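Local coordinates for protein dienelactone hydrolase (Anabaena variabilis, PDB 2O2G) that is probably a hydrolase of the dienelactone hydrolase family, an alpha/beta-hydrolase enzyme whose substrate is not established, at residues His42-Ser47 / Ala121-Gly126; Pro162-Val167 / Ser188-Ile193. All coordinates share one frame; numbering follows the deposited sequence.

Contact 1 of 2, residues His42-Ser47 / Ala121-Gly126. With SO4 (sulfate ion), chain B.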
ATOM      1  N   HIS A  42       4.527  -1.309  -3.375  1.00 28.03           N
ATOM      2  CA  HIS A  42       5.922  -1.188  -3.002  1.00 28.32           C
ATOM      3  C   HIS A  42       6.481   0.097  -3.582  1.00 28.54           C
ATOM      4  O   HIS A  42       5.846   0.743  -4.444  1.00 32.94           O
ATOM      5  CB  HIS A  42       6.727  -2.438  -3.462  1.00 31.51           C
ATOM      6  CG  HIS A  42       6.703  -2.670  -4.955  1.00 32.88           C
ATOM      7  ND1 HIS A  42       7.345  -1.841  -5.856  1.00 34.90           N
ATOM      8  CD2 HIS A  42       6.103  -3.631  -5.701  1.00 34.44           C
ATOM      9  CE1 HIS A  42       7.135  -2.283  -7.088  1.00 36.88           C
ATOM     10  NE2 HIS A  42       6.400  -3.378  -7.020  1.00 28.72           N
ATOM     11  N   GLY A  43       7.628   0.521  -3.077  1.00 29.17           N
ATOM     12  CA  GLY A  43       8.288   1.740  -3.618  1.00 28.83           C
ATOM     13  C   GLY A  43       9.002   1.469  -4.920  1.00 31.31           C
ATOM     14  O   GLY A  43       9.138   0.296  -5.343  1.00 32.71           O
ATOM     15  N   SER A  44       9.501   2.548  -5.532  1.00 29.95           N
ATOM     16  CA  SER A  44      10.126   2.487  -6.832  1.00 27.99           C
ATOM     17  C   SER A  44      11.388   1.674  -6.780  1.00 29.89           C
ATOM     18  O   SER A  44      12.256   1.947  -5.951  1.00 31.69           O
ATOM     19  CB  SER A  44      10.454   3.891  -7.354  1.00 26.53           C
ATOM     20  OG  SER A  44       9.285   4.676  -7.456  1.00 24.64           O
ATOM     21  N   GLY A  45      11.500   0.709  -7.676  1.00 26.55           N
ATOM     22  CA  GLY A  45      12.685  -0.154  -7.725  1.00 30.35           C
ATOM     23  C   GLY A  45      12.599  -1.348  -6.794  1.00 32.13           C
ATOM     24  O   GLY A  45      13.495  -2.198  -6.808  1.00 31.91           O
ATOM     25  N   SER A  46      11.506  -1.452  -6.026  1.00 33.48           N
ATOM     26  CA  SER A  46      11.360  -2.528  -5.051  1.00 34.58           C
ATOM     27  C   SER A  46      10.496  -3.681  -5.621  1.00 34.97           C
ATOM     28  O   SER A  46      10.209  -3.730  -6.826  1.00 38.14           O
ATOM     29  CB  SER A  46      10.792  -1.958  -3.745  1.00 33.38           C
ATOM     30  OG  SER A  46      11.147  -2.763  -2.631  1.00 47.14           O
ATOM     31  N   SER A  47      10.098  -4.606  -4.754  1.00 34.26           N
ATOM     32  CA  SER A  47       9.333  -5.762  -5.180  1.00 34.40           C
ATOM     33  C   SER A  47       8.470  -6.283  -4.042  1.00 32.39           C
ATOM     34  O   SER A  47       8.461  -5.728  -2.940  1.00 32.84           O
ATOM     35  CB  SER A  47      10.309  -6.853  -5.580  1.00 33.38           C
ATOM     36  OG  SER A  47      11.046  -7.244  -4.446  1.00 28.11           O
ATOM     37  N   ALA A 121       4.009   2.232   0.056  1.00 24.78           N
ATOM     38  CA  ALA A 121       5.328   2.582   0.581  1.00 28.60           C
ATOM     39  C   ALA A 121       6.072   3.544  -0.347  1.00 28.26           C
ATOM     40  O   ALA A 121       6.189   3.285  -1.567  1.00 29.70           O
ATOM     41  CB  ALA A 121       6.153   1.332   0.784  1.00 26.52           C
ATOM     42  N   SER A 122       6.565   4.630   0.234  1.00 26.50           N
ATOM     43  CA  SER A 122       7.325   5.628  -0.509  0.50 28.55           C
ATOM     44  C   SER A 122       6.545   6.056  -1.765  1.00 26.63           C
ATOM     45  O   SER A 122       5.437   6.536  -1.630  1.00 27.01           O
ATOM     46  CB  SER A 122       8.721   5.090  -0.810  0.50 28.54           C
ATOM     47  OG  SER A 122       9.396   4.788   0.397  0.50 30.24           O
ATOM     48  N   THR A 123       7.077   5.879  -2.983  1.00 27.34           N
ATOM     49  CA  THR A 123       6.298   6.241  -4.196  1.00 26.82           C
ATOM     50  C   THR A 123       4.942   5.469  -4.329  1.00 27.02           C
ATOM     51  O   THR A 123       3.995   5.943  -5.004  1.00 31.41           O
ATOM     52  CB  THR A 123       7.115   6.075  -5.518  1.00 28.15           C
ATOM     53  OG1 THR A 123       7.539   4.714  -5.660  1.00 31.17           O
ATOM     54  CG2 THR A 123       8.307   7.009  -5.548  1.00 35.05           C
ATOM     55  N   GLY A 124       4.842   4.304  -3.688  1.00 28.70           N
ATOM     56  CA  GLY A 124       3.584   3.542  -3.641  1.00 30.62           C
ATOM     57  C   GLY A 124       2.415   4.286  -2.987  1.00 31.18           C
ATOM     58  O   GLY A 124       1.233   4.064  -3.340  1.00 27.73           O
ATOM     59  N   GLY A 125       2.740   5.163  -2.037  1.00 29.42           N
ATOM     60  CA  GLY A 125       1.735   5.981  -1.343  1.00 28.10           C
ATOM     61  C   GLY A 125       0.868   6.767  -2.310  1.00 29.98           C
ATOM     62  O   GLY A 125      -0.359   6.661  -2.293  1.00 30.20           O
ATOM     63  N   GLY A 126       1.501   7.562  -3.161  1.00 29.94           N
ATOM     64  CA  GLY A 126       0.779   8.318  -4.164  1.00 28.58           C
ATOM     65  C   GLY A 126      -0.032   7.420  -5.088  1.00 30.71           C
ATOM     66  O   GLY A 126      -1.182   7.747  -5.433  1.00 29.08           O
TER
HETATM   67  S   SO4 B 223       9.838  -0.313  -0.040  1.00 24.56           S
HETATM   68  O1  SO4 B 223       8.689  -0.828  -0.763  1.00 18.37           O
HETATM   69  O2  SO4 B 223      10.979  -1.011  -0.560  1.00 27.45           O
HETATM   70  O3  SO4 B 223       9.683  -0.720   1.343  1.00 31.81           O
HETATM   71  O4  SO4 B 223       9.968   1.136  -0.146  1.00 25.21           O
HETATM   72  O   HOH W   1       5.909   2.528  -6.427  1.00 19.09           O
HETATM   73  O   HOH W   2      10.125   4.589  -3.647  1.00 22.49           O
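Ser44 and Thr123 meet hydroxyl to hydroxyl, OG standing 2.5 Å from OG1 in a short hydrogen bond that either could donate. Thr123 sets OG1 between its backbone N and carbonyl carbon (chi1 60°), which turns the oxygen to Ser44 and leaves CG2 alongside Ser44 OG. Ser44 OG also bonds to Arg88 O. Water 1 extends the link, donating to His42 O and lying 2.8 Å from Thr123 OG1. A valine in place of Thr123 would probably leave Ser44 OG and water 1 without this partner and weaken the tie between loop and helix start. His42 turns back into its own loop: ND1 donates almost straight to Gly43 O (2.8 Å), above the carbonyl plane, while Ser46 N reaches that oxygen from the other face. This double grip fixes the type II turn Gly43-Ser46, whose Gly45 has a positive phi (86°) suited to glycine. Gly124 fits because a CB would clash with His42 O; at Gly43 one would press tightly on Ser122 CB. A sulfate, probably from the crystallisation liquor, takes Gly43 N on O1 at 2.9 Å and Ser46 OG on O2 at 2.7 Å, with Arg52, Arg145 and Ser50 also bonding to it. Water 2 accepts from Ser44 N (2.8 Å) and weakly from Thr123 N, a placing consistent with an oxyanion hole. Ser122, at a strained backbone (phi 51°), with OG hydrogen-bonded to Arg145 NH2 and His199 touching its side chain, fits the nucleophile elbow of an alpha/beta hydrolase.

Contact 2 of 2, residues Pro162-Val167 / Ser188-Ile193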
ATOM      1  N   PRO A 162     -10.779   6.131   4.302  1.00 29.08           N
ATOM      2  CA  PRO A 162     -10.037   6.742   5.435  1.00 25.20           C
ATOM      3  C   PRO A 162      -8.522   6.504   5.306  1.00 25.51           C
ATOM      4  O   PRO A 162      -8.048   5.352   5.254  1.00 27.03           O
ATOM      5  CB  PRO A 162     -10.653   6.067   6.662  1.00 27.03           C
ATOM      6  CG  PRO A 162     -12.095   5.795   6.207  1.00 27.33           C
ATOM      7  CD  PRO A 162     -11.950   5.357   4.769  1.00 26.05           C
ATOM      8  N   THR A 163      -7.780   7.605   5.337  1.00 23.95           N
ATOM      9  CA  THR A 163      -6.355   7.645   5.016  1.00 25.82           C
ATOM     10  C   THR A 163      -5.449   8.125   6.165  1.00 25.11           C
ATOM     11  O   THR A 163      -5.652   9.176   6.751  1.00 22.87           O
ATOM     12  CB  THR A 163      -6.153   8.609   3.810  1.00 26.55           C
ATOM     13  OG1 THR A 163      -6.865   8.101   2.676  1.00 24.01           O
ATOM     14  CG2 THR A 163      -4.700   8.819   3.480  1.00 27.46           C
ATOM     15  N   LEU A 164      -4.419   7.331   6.421  1.00 24.15           N
ATOM     16  CA  LEU A 164      -3.434   7.601   7.419  1.00 22.88           C
ATOM     17  C   LEU A 164      -2.100   7.825   6.720  1.00 22.81           C
ATOM     18  O   LEU A 164      -1.541   6.920   6.070  1.00 28.45           O
ATOM     19  CB  LEU A 164      -3.310   6.394   8.354  1.00 23.44           C
ATOM     20  CG  LEU A 164      -2.175   6.402   9.356  1.00 23.87           C
ATOM     21  CD1 LEU A 164      -2.249   7.611  10.271  1.00 27.63           C
ATOM     22  CD2 LEU A 164      -2.234   5.075  10.138  1.00 26.39           C
ATOM     23  N   LEU A 165      -1.586   9.025   6.864  1.00 24.19           N
ATOM     24  CA  LEU A 165      -0.285   9.392   6.334  1.00 26.18           C
ATOM     25  C   LEU A 165       0.767   9.249   7.479  1.00 25.56           C
ATOM     26  O   LEU A 165       0.607   9.797   8.570  1.00 27.46           O
ATOM     27  CB  LEU A 165      -0.358  10.818   5.795  1.00 27.67           C
ATOM     28  CG  LEU A 165      -1.387  11.137   4.701  1.00 28.53           C
ATOM     29  CD1 LEU A 165      -1.287  12.587   4.265  1.00 27.29           C
ATOM     30  CD2 LEU A 165      -1.218  10.263   3.488  1.00 24.64           C
ATOM     31  N   ILE A 166       1.808   8.468   7.246  1.00 22.89           N
ATOM     32  CA  ILE A 166       2.836   8.268   8.238  1.00 21.58           C
ATOM     33  C   ILE A 166       4.122   8.785   7.674  1.00 23.57           C
ATOM     34  O   ILE A 166       4.514   8.376   6.561  1.00 22.54           O
ATOM     35  CB  ILE A 166       3.054   6.749   8.594  1.00 20.06           C
ATOM     36  CG1 ILE A 166       1.785   6.077   9.127  1.00 29.23           C
ATOM     37  CG2 ILE A 166       4.145   6.617   9.678  1.00 29.10           C
ATOM     38  CD1 ILE A 166       1.877   4.504   9.225  1.00 21.33           C
ATOM     39  N   VAL A 167       4.828   9.602   8.449  1.00 23.58           N
ATOM     40  CA  VAL A 167       6.126  10.107   8.014  1.00 25.17           C
ATOM     41  C   VAL A 167       7.154  10.045   9.131  1.00 24.14           C
ATOM     42  O   VAL A 167       6.817  10.067  10.307  1.00 23.62           O
ATOM     43  CB  VAL A 167       6.007  11.582   7.504  1.00 22.41           C
ATOM     44  CG1 VAL A 167       4.947  11.680   6.434  1.00 24.79           C
ATOM     45  CG2 VAL A 167       5.599  12.520   8.628  1.00 36.18           C
ATOM     46  N   SER A 188     -12.153  10.892   6.319  1.00 27.41           N
ATOM     47  CA  SER A 188     -11.572  10.717   7.653  1.00 27.03           C
ATOM     48  C   SER A 188     -10.085  10.553   7.398  1.00 25.36           C
ATOM     49  O   SER A 188      -9.663   9.813   6.488  1.00 24.20           O
ATOM     50  CB  SER A 188     -12.110   9.479   8.400  1.00 27.29           C
ATOM     51  OG  SER A 188     -13.471   9.644   8.747  1.00 32.93           O
ATOM     52  N   LYS A 189      -9.271  11.223   8.207  1.00 24.18           N
ATOM     53  CA  LYS A 189      -7.853  11.260   7.881  1.00 24.93           C
ATOM     54  C   LYS A 189      -6.983  11.569   9.090  1.00 24.25           C
ATOM     55  O   LYS A 189      -7.473  12.129  10.079  1.00 24.91           O
ATOM     56  CB  LYS A 189      -7.657  12.346   6.815  1.00 21.98           C
ATOM     57  CG  LYS A 189      -8.037  13.710   7.294  1.00 25.01           C
ATOM     58  CD  LYS A 189      -7.972  14.768   6.192  1.00 24.41           C
ATOM     59  CE  LYS A 189      -8.299  16.106   6.738  1.00 23.16           C
ATOM     60  NZ  LYS A 189      -8.469  17.183   5.671  1.00 19.51           N
ATOM     61  N   ARG A 190      -5.696  11.224   8.976  1.00 24.84           N
ATOM     62  CA  ARG A 190      -4.714  11.548  10.028  1.00 25.14           C
ATOM     63  C   ARG A 190      -3.316  11.509   9.492  1.00 23.33           C
ATOM     64  O   ARG A 190      -3.007  10.712   8.609  1.00 21.60           O
ATOM     65  CB  ARG A 190      -4.796  10.571  11.185  1.00 21.45           C
ATOM     66  CG  ARG A 190      -4.004  10.940  12.443  1.00 28.69           C
ATOM     67  CD  ARG A 190      -4.387   9.993  13.566  1.00 29.48           C
ATOM     68  NE  ARG A 190      -5.811  10.179  13.851  1.00 42.38           N
ATOM     69  CZ  ARG A 190      -6.655   9.242  14.286  1.00 48.73           C
ATOM     70  NH1 ARG A 190      -6.241   8.002  14.526  1.00 47.80           N
ATOM     71  NH2 ARG A 190      -7.940   9.541  14.459  1.00 44.00           N
ATOM     72  N   LEU A 191      -2.489  12.412  10.033  1.00 24.07           N
ATOM     73  CA  LEU A 191      -1.057  12.437   9.766  1.00 24.82           C
ATOM     74  C   LEU A 191      -0.391  12.197  11.101  1.00 21.28           C
ATOM     75  O   LEU A 191      -0.686  12.892  12.093  1.00 20.65           O
ATOM     76  CB  LEU A 191      -0.596  13.771   9.197  1.00 22.07           C
ATOM     77  CG  LEU A 191       0.896  14.080   8.988  1.00 26.70           C
ATOM     78  CD1 LEU A 191       1.600  13.168   8.072  1.00 26.99           C
ATOM     79  CD2 LEU A 191       1.049  15.523   8.435  1.00 28.99           C
ATOM     80  N   VAL A 192       0.499  11.218  11.126  1.00 20.79           N
ATOM     81  CA  VAL A 192       1.267  10.941  12.304  1.00 20.96           C
ATOM     82  C   VAL A 192       2.727  10.856  11.945  1.00 21.12           C
ATOM     83  O   VAL A 192       3.098  10.325  10.891  1.00 20.23           O
ATOM     84  CB  VAL A 192       0.755   9.668  13.068  1.00 28.22           C
ATOM     85  CG1 VAL A 192       0.902   8.422  12.238  1.00 34.97           C
ATOM     86  CG2 VAL A 192       1.482   9.524  14.409  1.00 30.39           C
ATOM     87  N   ILE A 193       3.552  11.340  12.866  1.00 24.28           N
ATOM     88  CA  ILE A 193       4.984  11.436  12.696  1.00 23.93           C
ATOM     89  C   ILE A 193       5.705  10.510  13.672  1.00 26.02           C
ATOM     90  O   ILE A 193       5.455  10.532  14.892  1.00 23.49           O
ATOM     91  CB  ILE A 193       5.441  12.890  12.949  1.00 22.16           C
ATOM     92  CG1 ILE A 193       4.655  13.868  12.041  1.00 26.64           C
ATOM     93  CG2 ILE A 193       6.901  13.022  12.709  1.00 21.03           C
ATOM     94  CD1 ILE A 193       5.091  15.297  12.188  1.00 30.91           C
TER
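Five backbone hydrogen bonds join the parallel strands, passing from one to the other in turn. Thr163 N donates to Ser188 O, and Thr163 O accepts from Arg190 N at 3.0 Å. Next, Leu165 N reaches Arg190 O at 2.8 Å, and Val192 N meets Leu165 O at 2.9 Å, nearly along the C=O axis (174°); Val167 N closes the series on Val192 O. CA-H...O contacts reinforce it, as at Lys189 CA to Thr163 O. On one face, Leu164 sends CG anti to its backbone N (chi1 171°), which brings CD1 obliquely onto Val192 CG1 at 3.8 Å; Ile166 lies beside the same valine, pointing the same way. Trp217 of helix 206-221 backs this face at Leu164 and Arg190. On the other, Leu191 CD1 packs on Leu165 CB at 3.8 Å, and the Leu191 side chain crosses that of Val167 at about a right angle, while Val167 CG2 meets Ile193 CG1. Branched aliphatic residues suit these extended, packed places, and at the margin Lys189 stretches out so that NZ bonds to Leu182 O and Leu185 O. Helix 172-184 packs on Leu165, Val167 and Leu191, completing the beta-alpha-beta crossover at the edge of the alpha/beta-hydrolase sheet.

Both contacts belong to one alpha/beta-hydrolase sheet, their centres about 17 Å apart and their nearest atoms about 7 Å apart, without touching. Along the chain contact 1 closes before contact 2 opens. Contact 1 sits at the C-terminal ends of two neighbouring parallel strands, 36-41 and 115-121, where a loop meets the start of helix 123-134. Contact 2 joins strand 163-168 to the outermost strand 189-194, with strand 139-145 lying between the two contacts. Asp171 follows strand 163-168 and His199 follows strand 189-194; with Ser122 of contact 1 they form a probable catalytic triad, and Val167 of contact 2 lies near it. The strands of contact 2 thus lead to the loops carrying the probable histidine and aspartate of the triad.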